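Local coordinates for putative isochorismatase (Burkholderia xenovorans, PDB 3OQP), which is probably a hydrolase of the isochorismatase family, although its substrate and precise reaction are not established, at residues A153-S157 and A158-H162. Numbering follows the deposited sequence.
Sequences AGFAS and AEEIH
S157 and E160 grip each other twice at the start of helix 158-173. The amide of E160 donates to S157 OG, N to OG 3.1 Å, and in return E160 OE1 takes the amide of S157, N to OE1 3.0 Å, through the lone pair that points away from its partner oxygen. Both bonds are fairly straight, at 159° and 162°. The serine hydroxyl faces the helix because OG sits between its own backbone N and carbonyl carbon (chi1 67°). From E160 the reach is made by a side chain extended beyond CG, which runs alongside the hydroxyl with CG 3.3 Å from S157 OG. This reciprocal pair is a capping box: S157 is the N-cap, its hydroxyl satisfies an amide of the first turn, and the glutamate near the positive end of the helix dipole would probably be stabilised as an anion. The other carboxylate oxygen, OE2, forms a salt bridge with R163 of the second subunit, so the cap is tied into the dimer interface. The first regular helical bond follows, I161 N to S157 O at 2.9 Å. Just ahead of the cap, the chain leaves strand 154-156, one arm of a two-stranded antiparallel hairpin with 149-151, and turns nearly at right angles into 158-162. On the inner side of that corner, A156 CB packs 3.7 Å from I161 CG1, which also comes within 3.2 Å of S157 O, while I161 reaches Y149 on the partner strand. F155 barely meets the helix; its ring makes a cation-pi contact with R207 of the second subunit.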
ATOM      1  N   ALA A 153       6.690 -12.213  -9.893  1.00 13.77           N
ATOM      2  CA  ALA A 153       7.555 -11.305  -9.180  1.00 13.69           C
ATOM      3  C   ALA A 153       8.322 -11.969  -8.026  1.00 12.20           C
ATOM      4  O   ALA A 153       9.230 -11.363  -7.445  1.00 13.61           O
ATOM      5  CB  ALA A 153       6.775 -10.080  -8.698  1.00 12.67           C
ATOM      6  N   GLY A 154       7.936 -13.181  -7.654  1.00 12.92           N
ATOM      7  CA  GLY A 154       8.608 -13.935  -6.598  1.00 13.73           C
ATOM      8  C   GLY A 154       7.637 -14.568  -5.628  1.00 13.99           C
ATOM      9  O   GLY A 154       6.475 -14.758  -5.921  1.00 13.19           O
ATOM     10  N   PHE A 155       8.164 -15.006  -4.500  1.00 13.19           N
ATOM     11  CA  PHE A 155       7.421 -15.647  -3.448  1.00 12.90           C
ATOM     12  C   PHE A 155       7.488 -14.782  -2.200  1.00 12.45           C
ATOM     13  O   PHE A 155       8.570 -14.230  -1.854  1.00 13.95           O
ATOM     14  CB  PHE A 155       8.057 -17.026  -3.118  1.00 14.44           C
ATOM     15  CG  PHE A 155       7.474 -17.673  -1.897  1.00 14.86           C
ATOM     16  CD1 PHE A 155       6.351 -18.417  -1.983  1.00 17.87           C
ATOM     17  CD2 PHE A 155       7.987 -17.412  -0.646  1.00 17.77           C
ATOM     18  CE1 PHE A 155       5.767 -18.967  -0.838  1.00 19.29           C
ATOM     19  CE2 PHE A 155       7.413 -17.981   0.500  1.00 18.74           C
ATOM     20  CZ  PHE A 155       6.329 -18.729   0.384  1.00 17.18           C
ATOM     21  N   ALA A 156       6.372 -14.712  -1.455  1.00 11.64           N
ATOM     22  CA  ALA A 156       6.397 -14.131  -0.096  1.00 12.01           C
ATOM     23  C   ALA A 156       5.376 -14.889   0.744  1.00 12.11           C
ATOM     24  O   ALA A 156       4.231 -15.096   0.300  1.00 12.16           O
ATOM     25  CB  ALA A 156       6.040 -12.651  -0.136  1.00 13.97           C
ATOM     26  N   SER A 157       5.770 -15.299   1.952  1.00 11.69           N
ATOM     27  CA  SER A 157       4.869 -15.990   2.862  1.00 10.76           C
ATOM     28  C   SER A 157       3.846 -15.008   3.456  1.00 11.02           C
ATOM     29  O   SER A 157       4.048 -13.790   3.460  1.00 10.57           O
ATOM     30  CB  SER A 157       5.650 -16.658   3.971  1.00 11.64           C
ATOM     31  OG  SER A 157       6.249 -15.724   4.806  1.00 13.06           O
ATOM     32  N   ALA A 158       2.812 -15.556   4.067  1.00  9.70           N
ATOM     33  CA  ALA A 158       1.832 -14.739   4.752  1.00 11.16           C
ATOM     34  C   ALA A 158       2.482 -13.994   5.909  1.00 10.44           C
ATOM     35  O   ALA A 158       2.175 -12.816   6.130  1.00 10.13           O
ATOM     36  CB  ALA A 158       0.621 -15.559   5.228  1.00 11.66           C
ATOM     37  N   GLU A 159       3.400 -14.634   6.660  1.00 10.60           N
ATOM     38  CA  GLU A 159       4.058 -13.967   7.749  1.00  9.88           C
ATOM     39  C   GLU A 159       4.898 -12.798   7.228  1.00 10.04           C
ATOM     40  O   GLU A 159       4.901 -11.717   7.812  1.00 10.79           O
ATOM     41  CB  GLU A 159       4.931 -14.944   8.553  1.00 12.17           C
ATOM     42  CG  GLU A 159       5.554 -14.348   9.840  1.00 13.14           C
ATOM     43  CD  GLU A 159       6.750 -13.441   9.615  1.00 14.01           C
ATOM     44  OE1 GLU A 159       7.494 -13.573   8.592  1.00 15.03           O
ATOM     45  OE2 GLU A 159       7.010 -12.622  10.544  1.00 13.10           O
ATOM     46  N   GLU A 160       5.625 -13.006   6.143  1.00 10.22           N
ATOM     47  CA  GLU A 160       6.492 -11.950   5.615  1.00  9.85           C
ATOM     48  C   GLU A 160       5.610 -10.780   5.142  1.00  9.72           C
ATOM     49  O   GLU A 160       5.898  -9.615   5.388  1.00  9.69           O
ATOM     50  CB  GLU A 160       7.347 -12.415   4.444  1.00 10.16           C
ATOM     51  CG  GLU A 160       8.513 -13.269   4.760  1.00 13.58           C
ATOM     52  CD  GLU A 160       9.224 -13.771   3.524  1.00 15.97           C
ATOM     53  OE1 GLU A 160       8.533 -14.211   2.549  1.00 14.08           O
ATOM     54  OE2 GLU A 160      10.476 -13.780   3.542  1.00 17.45           O
ATOM     55  N   ILE A 161       4.532 -11.088   4.435  1.00  9.08           N
ATOM     56  CA  ILE A 161       3.639 -10.036   3.913  1.00  8.32           C
ATOM     57  C   ILE A 161       3.061  -9.230   5.098  1.00  9.16           C
ATOM     58  O   ILE A 161       3.061  -8.010   5.076  1.00  9.63           O
ATOM     59  CB  ILE A 161       2.552 -10.583   2.987  1.00  8.36           C
ATOM     60  CG1 ILE A 161       3.195 -11.199   1.754  1.00  9.25           C
ATOM     61  CG2 ILE A 161       1.527  -9.461   2.634  1.00  9.86           C
ATOM     62  CD1 ILE A 161       2.255 -11.888   0.811  1.00  9.74           C
ATOM     63  N   HIS A 162       2.471  -9.905   6.067  1.00  9.46           N
ATOM     64  CA  HIS A 162       1.836  -9.250   7.169  1.00  9.46           C
ATOM     65  C   HIS A 162       2.792  -8.430   7.995  1.00  9.46           C
ATOM     66  O   HIS A 162       2.494  -7.308   8.380  1.00  9.02           O
ATOM     67  CB  HIS A 162       1.084 -10.265   8.031  1.00  9.73           C
ATOM     68  CG  HIS A 162       0.339  -9.672   9.180  1.00  9.29           C
ATOM     69  ND1 HIS A 162      -0.878  -9.038   9.044  1.00  9.53           N
ATOM     70  CD2 HIS A 162       0.648  -9.648  10.490  1.00  9.35           C
ATOM     71  CE1 HIS A 162      -1.284  -8.669  10.251  1.00  9.49           C
ATOM     72  NE2 HIS A 162      -0.383  -9.032  11.144  1.00 10.05           N
TER